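PDB 4Y25: poly-beta-1,6-N-acetyl-D-glucosamine export protein from Escherichia coli, which exports the biofilm adhesin poly-beta-1,6-N-acetyl-D-glucosamine across the outer membrane, here as its C-terminal beta-barrel porin domain. Local coordinates for residues 10-15 against 289-294; 32-37 against 49-54; 226-231 against 260-265; 272-277 against 285-290. All coordinates share one frame; numbering follows the deposited sequence.

Contact 1 (10-15 against 289-294)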
# COMPACT_ATOMS: atom_id res chain seq x y z
N LEU A 10 -14.55 -7.45 -9.40
CA LEU A 10 -13.79 -8.33 -8.52
C LEU A 10 -12.34 -7.88 -8.43
O LEU A 10 -11.65 -7.77 -9.44
CB LEU A 10 -13.86 -9.78 -9.00
CG LEU A 10 -12.86 -10.73 -8.32
CD1 LEU A 10 -13.13 -10.83 -6.83
CD2 LEU A 10 -12.87 -12.10 -8.98
N ARG A 11 -11.88 -7.62 -7.21
CA ARG A 11 -10.49 -7.29 -7.00
C ARG A 11 -9.83 -8.38 -6.17
O ARG A 11 -10.35 -8.80 -5.13
CB ARG A 11 -10.35 -5.92 -6.32
CG ARG A 11 -9.34 -5.86 -5.19
CD ARG A 11 -9.05 -4.43 -4.75
NE ARG A 11 -8.63 -3.58 -5.87
CZ ARG A 11 -9.39 -2.65 -6.43
NH1 ARG A 11 -10.62 -2.43 -5.99
NH2 ARG A 11 -8.91 -1.93 -7.44
N ILE A 12 -8.69 -8.87 -6.66
CA ILE A 12 -7.91 -9.86 -5.94
C ILE A 12 -6.45 -9.46 -5.98
O ILE A 12 -5.90 -9.18 -7.04
CB ILE A 12 -8.11 -11.28 -6.53
CG1 ILE A 12 -7.07 -12.25 -5.95
CG2 ILE A 12 -8.04 -11.26 -8.04
CD1 ILE A 12 -7.30 -12.59 -4.50
N ALA A 13 -5.83 -9.40 -4.81
CA ALA A 13 -4.44 -8.95 -4.71
C ALA A 13 -3.70 -9.80 -3.69
O ALA A 13 -4.27 -10.21 -2.68
CB ALA A 13 -4.38 -7.48 -4.33
N GLY A 14 -2.43 -10.06 -3.96
CA GLY A 14 -1.66 -10.93 -3.09
C GLY A 14 -0.19 -10.58 -2.98
O GLY A 14 0.40 -9.99 -3.89
N SER A 15 0.39 -10.97 -1.86
CA SER A 15 1.80 -10.71 -1.59
C SER A 15 2.44 -11.96 -0.97
O SER A 15 1.87 -12.57 -0.06
CB SER A 15 1.96 -9.51 -0.66
OG SER A 15 3.28 -9.39 -0.18
N VAL A 289 7.16 -11.16 -4.08
CA VAL A 289 6.34 -10.97 -5.26
C VAL A 289 4.98 -10.41 -4.88
O VAL A 289 4.36 -10.86 -3.91
CB VAL A 289 6.15 -12.30 -6.03
CG1 VAL A 289 5.22 -12.10 -7.22
CG2 VAL A 289 7.49 -12.82 -6.50
N GLU A 290 4.54 -9.40 -5.62
CA GLU A 290 3.21 -8.82 -5.46
C GLU A 290 2.41 -9.03 -6.74
O GLU A 290 2.98 -9.10 -7.83
CB GLU A 290 3.29 -7.33 -5.15
CG GLU A 290 3.45 -6.99 -3.68
CD GLU A 290 3.84 -5.54 -3.45
OE1 GLU A 290 4.13 -4.84 -4.45
OE2 GLU A 290 3.87 -5.11 -2.28
N PHE A 291 1.10 -9.14 -6.60
CA PHE A 291 0.24 -9.18 -7.78
C PHE A 291 -1.13 -8.61 -7.44
O PHE A 291 -1.51 -8.50 -6.27
CB PHE A 291 0.12 -10.61 -8.32
CG PHE A 291 -0.85 -11.47 -7.57
CD1 PHE A 291 -0.45 -12.19 -6.46
CD2 PHE A 291 -2.17 -11.58 -7.99
CE1 PHE A 291 -1.34 -12.99 -5.77
CE2 PHE A 291 -3.07 -12.37 -7.30
CZ PHE A 291 -2.66 -13.08 -6.19
N ASP A 292 -1.88 -8.26 -8.48
CA ASP A 292 -3.24 -7.77 -8.33
C ASP A 292 -4.02 -8.00 -9.61
O ASP A 292 -3.46 -7.90 -10.71
CB ASP A 292 -3.25 -6.28 -7.97
CG ASP A 292 -2.77 -5.40 -9.11
OD1 ASP A 292 -3.60 -5.05 -9.98
OD2 ASP A 292 -1.57 -5.06 -9.13
N MET A 293 -5.29 -8.32 -9.47
CA MET A 293 -6.16 -8.51 -10.62
C MET A 293 -7.51 -7.87 -10.38
O MET A 293 -8.07 -7.99 -9.29
CB MET A 293 -6.33 -10.00 -10.94
CG MET A 293 -5.10 -10.67 -11.53
SD MET A 293 -5.38 -12.41 -11.88
CE MET A 293 -5.61 -13.06 -10.23
N THR A 294 -8.02 -7.19 -11.39
CA THR A 294 -9.36 -6.63 -11.32
C THR A 294 -10.18 -7.10 -12.51
O THR A 294 -9.75 -6.98 -13.66
CB THR A 294 -9.35 -5.08 -11.27
OG1 THR A 294 -9.03 -4.56 -12.57
CG2 THR A 294 -8.34 -4.58 -10.25
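The phenyl ring of F291 lies back across the neighbouring strand at G14, one face turned to the G14 N atom, which stands 3.6 Å above the ring plane and toward its rim. F291 CE1 reaches G14 CA at 3.4 Å. The first torsion of F291 (chi1 80°) sets CG between its own N and carbonyl carbon, and this swings the ring over the backbone where the glycine carries no CB, as in the aromatic rescue of glycine known from antiparallel sheets. On the same face I12 and M293 run side by side, the I12 CG2 branch against M293 CB at 3.6 Å; a bend at the last torsion of M293 returns CE to that methyl. The other face carries shorter or polar groups: A13 CB meets D292 CB at 4.0 Å, and R11 lies alongside T294. The D292 carboxylate turns from A13 and is salt-bridged to R259. Paired N-H...O=C bonds join I12 with M293 and G14 with F291. This is the seam where strand 8-20 meets strand 283-297 and closes the barrel, flanked by strand 30-37 beyond 10-15 and by strand 266-278 beyond 289-294.

Contact 2 (32-37 against 49-54)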
# COMPACT_ATOMS: atom_id res chain seq x y z
N LEU A 32 -3.08 -12.55 1.13
CA LEU A 32 -4.07 -12.61 0.06
C LEU A 32 -5.37 -11.93 0.47
O LEU A 32 -5.94 -12.25 1.51
CB LEU A 32 -4.35 -14.06 -0.34
CG LEU A 32 -5.32 -14.18 -1.52
CD1 LEU A 32 -4.56 -14.23 -2.84
CD2 LEU A 32 -6.21 -15.39 -1.36
N THR A 33 -5.82 -11.00 -0.36
CA THR A 33 -7.10 -10.34 -0.14
C THR A 33 -7.94 -10.35 -1.41
O THR A 33 -7.47 -10.01 -2.49
CB THR A 33 -6.92 -8.89 0.36
OG1 THR A 33 -8.19 -8.24 0.42
CG2 THR A 33 -6.00 -8.10 -0.57
N THR A 34 -9.20 -10.77 -1.27
CA THR A 34 -10.13 -10.77 -2.39
C THR A 34 -11.38 -9.98 -2.03
O THR A 34 -11.95 -10.17 -0.95
CB THR A 34 -10.52 -12.20 -2.81
OG1 THR A 34 -11.66 -12.15 -3.68
CG2 THR A 34 -10.84 -13.05 -1.59
N ILE A 35 -11.79 -9.08 -2.91
CA ILE A 35 -12.93 -8.21 -2.66
C ILE A 35 -13.82 -8.09 -3.90
O ILE A 35 -13.32 -7.89 -5.01
CB ILE A 35 -12.48 -6.79 -2.24
CG1 ILE A 35 -11.67 -6.85 -0.94
CG2 ILE A 35 -13.68 -5.88 -2.05
CD1 ILE A 35 -11.16 -5.50 -0.49
N VAL A 36 -15.13 -8.21 -3.71
CA VAL A 36 -16.06 -8.05 -4.82
C VAL A 36 -17.00 -6.85 -4.60
O VAL A 36 -17.65 -6.73 -3.56
CB VAL A 36 -16.90 -9.32 -5.04
CG1 VAL A 36 -17.45 -9.85 -3.72
CG2 VAL A 36 -18.02 -9.06 -6.04
N TYR A 37 -17.05 -5.97 -5.59
CA TYR A 37 -17.96 -4.83 -5.57
C TYR A 37 -19.24 -5.15 -6.32
O TYR A 37 -19.21 -5.81 -7.36
CB TYR A 37 -17.29 -3.59 -6.17
CG TYR A 37 -16.18 -3.01 -5.33
CD1 TYR A 37 -14.90 -3.54 -5.38
CD2 TYR A 37 -16.41 -1.92 -4.49
CE1 TYR A 37 -13.87 -3.01 -4.61
CE2 TYR A 37 -15.39 -1.39 -3.73
CZ TYR A 37 -14.12 -1.94 -3.79
OH TYR A 37 -13.10 -1.41 -3.03
N ALA A 49 -18.21 -6.86 -0.44
CA ALA A 49 -17.84 -7.84 0.57
C ALA A 49 -16.50 -8.45 0.16
O ALA A 49 -16.15 -8.45 -1.02
CB ALA A 49 -18.91 -8.91 0.70
N GLY A 50 -15.75 -8.95 1.13
CA GLY A 50 -14.42 -9.46 0.83
C GLY A 50 -13.84 -10.42 1.84
O GLY A 50 -14.49 -10.78 2.82
N PHE A 51 -12.60 -10.81 1.60
CA PHE A 51 -11.91 -11.80 2.42
C PHE A 51 -10.42 -11.49 2.48
O PHE A 51 -9.84 -11.01 1.51
CB PHE A 51 -12.15 -13.20 1.86
CG PHE A 51 -11.35 -14.28 2.53
CD1 PHE A 51 -11.69 -14.73 3.80
CD2 PHE A 51 -10.26 -14.85 1.89
CE1 PHE A 51 -10.95 -15.72 4.42
CE2 PHE A 51 -9.52 -15.84 2.51
CZ PHE A 51 -9.86 -16.28 3.77
N GLY A 52 -9.81 -11.75 3.63
CA GLY A 52 -8.39 -11.51 3.82
C GLY A 52 -7.71 -12.70 4.47
O GLY A 52 -8.27 -13.30 5.39
N TYR A 53 -6.50 -13.02 4.01
CA TYR A 53 -5.79 -14.21 4.46
C TYR A 53 -4.31 -13.91 4.73
O TYR A 53 -3.65 -13.25 3.93
CB TYR A 53 -5.92 -15.32 3.40
CG TYR A 53 -5.19 -16.61 3.73
CD1 TYR A 53 -3.87 -16.81 3.34
CD2 TYR A 53 -5.84 -17.64 4.40
CE1 TYR A 53 -3.21 -17.99 3.63
CE2 TYR A 53 -5.19 -18.83 4.68
CZ TYR A 53 -3.88 -19.00 4.30
OH TYR A 53 -3.22 -20.17 4.58
N ALA A 54 -3.79 -14.41 5.85
CA ALA A 54 -2.39 -14.19 6.19
C ALA A 54 -1.81 -15.29 7.08
O ALA A 54 -2.13 -15.37 8.27
CB ALA A 54 -2.22 -12.84 6.86
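T34 and F51 form a hydrogen-bonded antiparallel pair at the middle of this contact, and L32 with Y53 and V36 with A49 do the same on either side of it. Each pair exchanges two backbone bonds, six in all; Y53 N lies 2.7 Å from L32 O. The bond from A49 N to V36 O is longer, at 3.2 Å. The carbonyl of F51 takes a second, weak bond, from T33 OG1 at 3.4 Å.

Apolar side-chain contact is confined to the face of the hydrogen-bonded pairs. There the T34 methyl CG2 meets F51 CB at 3.7 Å and sits at the edge of the phenyl ring, near its plane, so that neither ring face is used by T34. With CG anti to the backbone N (chi1 173°), F51 carries its ring onward to R66 and W68 of strand 64-76. Next to it L32 and Y53 touch near the main chain, CB to CB at 4.2 Å, while the phenol leads away toward I64 and R66.

Side chain meets main chain in the remaining contacts. I35 CG1 lies over G50 CA at 4.2 Å and I35 CG2 packs on A49 O, in the row where T33 and I35 face the glycines G52 and G50.

Alternation of a largely apolar face (L32, V36, A49, F51 and Y53, with T34 among them) with one of T33, I35 and two glycines, on the beta hairpin of strands 30-37 and 45-55, is consistent with the lipid-facing and lumen-facing sides of an outer-membrane beta barrel.

Contact 3 (226-231 against 260-265)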
# COMPACT_ATOMS: atom_id res chain seq x y z
N TYR A 226 -5.18 -0.28 -29.70
CA TYR A 226 -6.37 0.47 -29.35
C TYR A 226 -6.60 0.49 -27.81
O TYR A 226 -5.80 1.09 -27.09
CB TYR A 226 -7.57 -0.12 -30.09
CG TYR A 226 -7.85 0.49 -31.46
CD1 TYR A 226 -6.82 0.96 -32.26
CD2 TYR A 226 -9.15 0.61 -31.92
CE1 TYR A 226 -7.09 1.53 -33.51
CE2 TYR A 226 -9.43 1.18 -33.15
CZ TYR A 226 -8.40 1.63 -33.94
OH TYR A 226 -8.70 2.19 -35.16
N GLU A 227 -7.65 -0.15 -27.31
CA GLU A 227 -7.97 -0.05 -25.87
C GLU A 227 -7.44 -1.17 -24.95
O GLU A 227 -7.82 -1.22 -23.77
CB GLU A 227 -9.48 0.06 -25.63
CG GLU A 227 -10.16 1.33 -26.16
CD GLU A 227 -10.21 1.45 -27.67
OE1 GLU A 227 -9.76 0.55 -28.37
OE2 GLU A 227 -10.71 2.48 -28.17
N ASN A 228 -6.59 -2.05 -25.45
CA ASN A 228 -5.96 -3.06 -24.59
C ASN A 228 -4.45 -3.16 -24.85
O ASN A 228 -4.01 -3.08 -26.00
CB ASN A 228 -6.63 -4.42 -24.76
CG ASN A 228 -7.10 -4.68 -26.17
OD1 ASN A 228 -6.53 -4.17 -27.12
ND2 ASN A 228 -8.16 -5.47 -26.30
N SER A 229 -3.67 -3.32 -23.79
CA SER A 229 -2.22 -3.18 -23.89
C SER A 229 -1.42 -4.08 -22.95
O SER A 229 -1.99 -4.84 -22.15
CB SER A 229 -1.83 -1.72 -23.62
OG SER A 229 -2.34 -1.29 -22.37
N TRP A 230 -0.10 -3.98 -23.06
CA TRP A 230 0.83 -4.79 -22.28
C TRP A 230 2.13 -4.03 -22.04
O TRP A 230 2.84 -3.71 -23.00
CB TRP A 230 1.12 -6.11 -22.99
CG TRP A 230 2.05 -7.02 -22.25
CD1 TRP A 230 2.28 -7.05 -20.91
CD2 TRP A 230 2.89 -8.03 -22.82
NE1 TRP A 230 3.21 -8.02 -20.60
CE2 TRP A 230 3.60 -8.64 -21.76
CE3 TRP A 230 3.11 -8.49 -24.12
CZ2 TRP A 230 4.51 -9.67 -21.96
CZ3 TRP A 230 4.02 -9.52 -24.32
CH2 TRP A 230 4.70 -10.10 -23.25
N GLU A 231 2.44 -3.74 -20.79
CA GLU A 231 3.65 -2.98 -20.48
C GLU A 231 4.53 -3.65 -19.43
O GLU A 231 4.06 -4.46 -18.64
CB GLU A 231 3.28 -1.57 -20.01
CG GLU A 231 2.56 -1.53 -18.67
CD GLU A 231 2.51 -0.14 -18.07
OE1 GLU A 231 3.18 0.77 -18.60
OE2 GLU A 231 1.81 0.05 -17.05
N ILE A 260 -1.12 -5.97 -17.75
CA ILE A 260 -2.00 -6.32 -18.86
C ILE A 260 -3.35 -5.64 -18.68
O ILE A 260 -3.97 -5.74 -17.61
CB ILE A 260 -2.21 -7.85 -18.98
CG1 ILE A 260 -1.05 -8.49 -19.72
CG2 ILE A 260 -3.51 -8.16 -19.72
CD1 ILE A 260 -1.08 -8.26 -21.21
N SER A 261 -3.80 -4.93 -19.70
CA SER A 261 -5.13 -4.34 -19.70
C SER A 261 -5.90 -4.89 -20.89
O SER A 261 -5.39 -4.87 -22.01
CB SER A 261 -5.05 -2.81 -19.76
OG SER A 261 -6.35 -2.25 -19.85
N TRP A 262 -7.11 -5.39 -20.66
CA TRP A 262 -7.87 -6.03 -21.73
C TRP A 262 -9.35 -5.65 -21.75
O TRP A 262 -10.11 -6.05 -20.87
CB TRP A 262 -7.74 -7.55 -21.64
CG TRP A 262 -7.98 -8.22 -22.95
CD1 TRP A 262 -9.15 -8.76 -23.40
CD2 TRP A 262 -7.03 -8.40 -24.00
NE1 TRP A 262 -8.98 -9.27 -24.66
CE2 TRP A 262 -7.69 -9.06 -25.06
CE3 TRP A 262 -5.68 -8.06 -24.16
CZ2 TRP A 262 -7.04 -9.40 -26.24
CZ3 TRP A 262 -5.04 -8.40 -25.33
CH2 TRP A 262 -5.72 -9.07 -26.36
N ASN A 263 -9.74 -4.88 -22.76
CA ASN A 263 -11.13 -4.48 -22.99
C ASN A 263 -11.79 -3.75 -21.83
O ASN A 263 -13.01 -3.77 -21.70
CB ASN A 263 -11.97 -5.71 -23.35
CG ASN A 263 -11.57 -6.33 -24.67
OD1 ASN A 263 -11.02 -5.65 -25.55
ND2 ASN A 263 -11.84 -7.62 -24.83
N ASP A 264 -10.97 -3.11 -20.99
CA ASP A 264 -11.45 -2.40 -19.80
C ASP A 264 -12.24 -3.32 -18.87
O ASP A 264 -13.06 -2.87 -18.07
CB ASP A 264 -12.31 -1.19 -20.20
CG ASP A 264 -11.71 -0.42 -21.36
OD1 ASP A 264 -10.47 -0.44 -21.52
OD2 ASP A 264 -12.48 0.22 -22.12
N VAL A 265 -11.98 -4.62 -18.99
CA VAL A 265 -12.68 -5.64 -18.22
C VAL A 265 -11.66 -6.51 -17.48
O VAL A 265 -11.95 -7.08 -16.43
CB VAL A 265 -13.56 -6.51 -19.15
CG1 VAL A 265 -14.15 -7.70 -18.41
CG2 VAL A 265 -14.67 -5.67 -19.76
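N228 sets the ND2 end of its carboxamide over one face of the W262 indole, 3.8 Å above the ring plane and over its centre, while the amide and ring planes remain 33° apart. N228 CB lies 3.8 Å from W262 CE3, beyond the rim of the ring. A chi1 of 35° keeps the N228 amide between its own N and carbonyl carbon, and its ND2 also comes within 3.0 Å of N263 OD1, the two amide groups lying side by side.

Farther along the strands, the tip of I260 packs against W230: I260 CD1 reaches W230 CG at 3.5 Å and touches CB and CD1 as well. The W230 side chain extends anti to its backbone N, and its NE1 donates a hydrogen bond to Q258 OE1. S229 and S261 sit between these two clusters on the opposite face. Their main chains exchange two hydrogen bonds, S229 N to S261 O at 2.9 Å and S261 N to S229 O at 3.0 Å.

Beyond W262 the strand ends in a type I' turn, with N263 and D264 both at positive phi, and V265 N bonds back to W262 O at 3.0 Å.

Just two backbone bonds join the segments, so near the strand ends much of the contact is made by side chains. One indole donates its N-H to Q258 and the other has an amide nitrogen over its face, which suits a membrane boundary; W230 and W262 are consistent with the aromatic girdle of outer-membrane barrels, here probably on the periplasmic side, where both chain termini lie.

Contact 4 (272-277 against 285-290)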
# COMPACT_ATOMS: atom_id res chain seq x y z
N LEU A 272 8.05 -8.29 -9.16
CA LEU A 272 9.08 -8.90 -8.33
C LEU A 272 9.91 -7.80 -7.67
O LEU A 272 10.50 -6.97 -8.36
CB LEU A 272 9.97 -9.82 -9.16
CG LEU A 272 11.21 -10.35 -8.44
CD1 LEU A 272 10.82 -11.17 -7.23
CD2 LEU A 272 12.06 -11.18 -9.40
N ARG A 273 9.96 -7.80 -6.34
CA ARG A 273 10.63 -6.71 -5.63
C ARG A 273 11.81 -7.18 -4.79
O ARG A 273 11.79 -8.27 -4.22
CB ARG A 273 9.64 -5.96 -4.74
CG ARG A 273 8.57 -5.25 -5.53
CD ARG A 273 8.12 -3.97 -4.86
NE ARG A 273 7.23 -3.22 -5.74
CZ ARG A 273 7.65 -2.44 -6.74
NH1 ARG A 273 8.95 -2.30 -6.97
NH2 ARG A 273 6.77 -1.81 -7.50
N TRP A 274 12.82 -6.34 -4.73
CA TRP A 274 13.99 -6.57 -3.88
C TRP A 274 14.34 -5.27 -3.16
O TRP A 274 14.25 -4.19 -3.73
CB TRP A 274 15.17 -7.06 -4.72
CG TRP A 274 16.36 -7.48 -3.91
CD1 TRP A 274 16.50 -8.63 -3.18
CD2 TRP A 274 17.60 -6.77 -3.78
NE1 TRP A 274 17.74 -8.67 -2.59
CE2 TRP A 274 18.44 -7.54 -2.94
CE3 TRP A 274 18.08 -5.56 -4.28
CZ2 TRP A 274 19.73 -7.14 -2.60
CZ3 TRP A 274 19.37 -5.17 -3.94
CH2 TRP A 274 20.17 -5.95 -3.11
N GLU A 275 14.72 -5.39 -1.89
CA GLU A 275 15.17 -4.22 -1.15
C GLU A 275 16.12 -4.63 -0.03
O GLU A 275 15.99 -5.71 0.56
CB GLU A 275 13.98 -3.43 -0.58
CG GLU A 275 13.59 -3.79 0.84
CD GLU A 275 12.45 -2.94 1.35
OE1 GLU A 275 12.58 -1.69 1.34
OE2 GLU A 275 11.42 -3.51 1.77
N LYS A 276 17.09 -3.77 0.25
CA LYS A 276 18.08 -4.04 1.27
C LYS A 276 18.36 -2.77 2.06
O LYS A 276 18.98 -1.83 1.56
CB LYS A 276 19.37 -4.57 0.63
CG LYS A 276 20.38 -5.15 1.60
CD LYS A 276 21.59 -5.68 0.84
CE LYS A 276 22.56 -6.41 1.75
NZ LYS A 276 23.74 -6.89 0.99
N ARG A 277 17.86 -2.74 3.29
CA ARG A 277 18.05 -1.58 4.16
C ARG A 277 18.48 -2.05 5.55
O ARG A 277 18.31 -3.22 5.89
CB ARG A 277 16.76 -0.75 4.23
CG ARG A 277 15.60 -1.44 4.94
CD ARG A 277 14.38 -0.53 5.01
NE ARG A 277 14.68 0.78 5.57
CZ ARG A 277 14.58 1.08 6.86
NH1 ARG A 277 14.18 0.17 7.73
NH2 ARG A 277 14.87 2.31 7.28
N HIS A 285 18.08 -8.24 3.59
CA HIS A 285 17.45 -8.11 2.28
C HIS A 285 16.05 -8.72 2.24
O HIS A 285 15.78 -9.75 2.86
CB HIS A 285 18.32 -8.76 1.21
CG HIS A 285 18.44 -10.24 1.34
ND1 HIS A 285 17.51 -11.11 0.81
CD2 HIS A 285 19.37 -11.01 1.95
CE1 HIS A 285 17.87 -12.36 1.09
NE2 HIS A 285 18.99 -12.32 1.78
N ASN A 286 15.15 -8.07 1.50
CA ASN A 286 13.81 -8.61 1.28
C ASN A 286 13.54 -8.86 -0.19
O ASN A 286 13.74 -7.98 -1.03
CB ASN A 286 12.75 -7.68 1.86
CG ASN A 286 12.71 -7.71 3.37
OD1 ASN A 286 12.87 -8.76 3.99
ND2 ASN A 286 12.48 -6.55 3.98
N LEU A 287 13.10 -10.07 -0.50
CA LEU A 287 12.74 -10.43 -1.86
C LEU A 287 11.34 -11.01 -1.86
O LEU A 287 11.07 -11.99 -1.17
CB LEU A 287 13.74 -11.43 -2.44
CG LEU A 287 13.54 -11.83 -3.91
CD1 LEU A 287 13.91 -10.67 -4.83
CD2 LEU A 287 14.34 -13.07 -4.24
N TYR A 288 10.43 -10.40 -2.62
CA TYR A 288 9.05 -10.85 -2.61
C TYR A 288 8.32 -10.54 -3.91
O TYR A 288 8.80 -9.77 -4.75
CB TYR A 288 8.29 -10.22 -1.43
CG TYR A 288 8.29 -8.71 -1.41
CD1 TYR A 288 9.36 -8.00 -0.88
CD2 TYR A 288 7.20 -7.99 -1.89
CE1 TYR A 288 9.36 -6.61 -0.86
CE2 TYR A 288 7.19 -6.60 -1.87
CZ TYR A 288 8.27 -5.92 -1.35
OH TYR A 288 8.26 -4.55 -1.32
N VAL A 289 7.16 -11.16 -4.08
CA VAL A 289 6.34 -10.97 -5.26
C VAL A 289 4.98 -10.41 -4.88
O VAL A 289 4.36 -10.86 -3.91
CB VAL A 289 6.15 -12.30 -6.03
CG1 VAL A 289 5.22 -12.10 -7.22
CG2 VAL A 289 7.49 -12.82 -6.50
N GLU A 290 4.54 -9.40 -5.62
CA GLU A 290 3.21 -8.82 -5.46
C GLU A 290 2.41 -9.03 -6.74
O GLU A 290 2.98 -9.10 -7.83
CB GLU A 290 3.29 -7.33 -5.15
CG GLU A 290 3.45 -6.99 -3.68
CD GLU A 290 3.84 -5.54 -3.45
OE1 GLU A 290 4.13 -4.84 -4.45
OE2 GLU A 290 3.87 -5.11 -2.28
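L287 CD1 is the middle of a small apolar patch, touched by L272 CD1 at 3.9 Å from one side and by W274 CD1 at 3.7 Å from the other. The methyl stands at the edge of the indole, near its plane, and the two side chains cross at about a right angle. L272 CD1 also leans on V289 CG2 at 3.8 Å, extending the patch along this face of the sheet. At the other end W274 NE1 comes near H285 CB; the indole and imidazole planes are nearly parallel but slid so far apart that the rings barely overlap.

Strands 266-278 and 283-297, the last hairpin of the barrel, hold these groups in antiparallel register. R273 pairs with Y288 and E275 with N286, two backbone hydrogen bonds each, among them a nearly straight R273 N to Y288 O bond of 2.8 Å.

The second face carries R273, E275, N286 and Y288. Y288, its CG between the backbone N and the carbonyl carbon (chi1 58°), tips its ring toward the partner strand, and R273 CB makes a CH-pi contact 3.9 Å from the ring centroid, 19° off the normal. The aliphatic run of R273 then passes the phenol, CD near OH. E275 and N286 lie alongside one another, pointing the same way, and N286 OD1 receives a weak bond from the main-chain N of G22. Outermost, E290 OE1 lies at the guanidinium edge of R273, a long salt bridge of 3.7 Å to NE, with the carboxylate turned almost perpendicular to the guanidinium.

All four contacts belong to one antiparallel sheet of 16 strands closed into a barrel. Contact 1 pairs the first strand with the last, 8-20 with 283-297, and so encloses contacts 2 and 3 along the chain; contact 4 ends on the same last strand and shares V289 and E290 with it. Contact 2 lies one strand further on, centres about 10 Å from contact 1, joined by bonds between strands 8-20 and 30-37. Contacts 3 and 4, centres about 27 Å apart, stand near opposite ends of neighbouring hairpins. Closing the first strand onto the last makes a continuous wall, as expected of a porin that conducts a polysaccharide through the membrane.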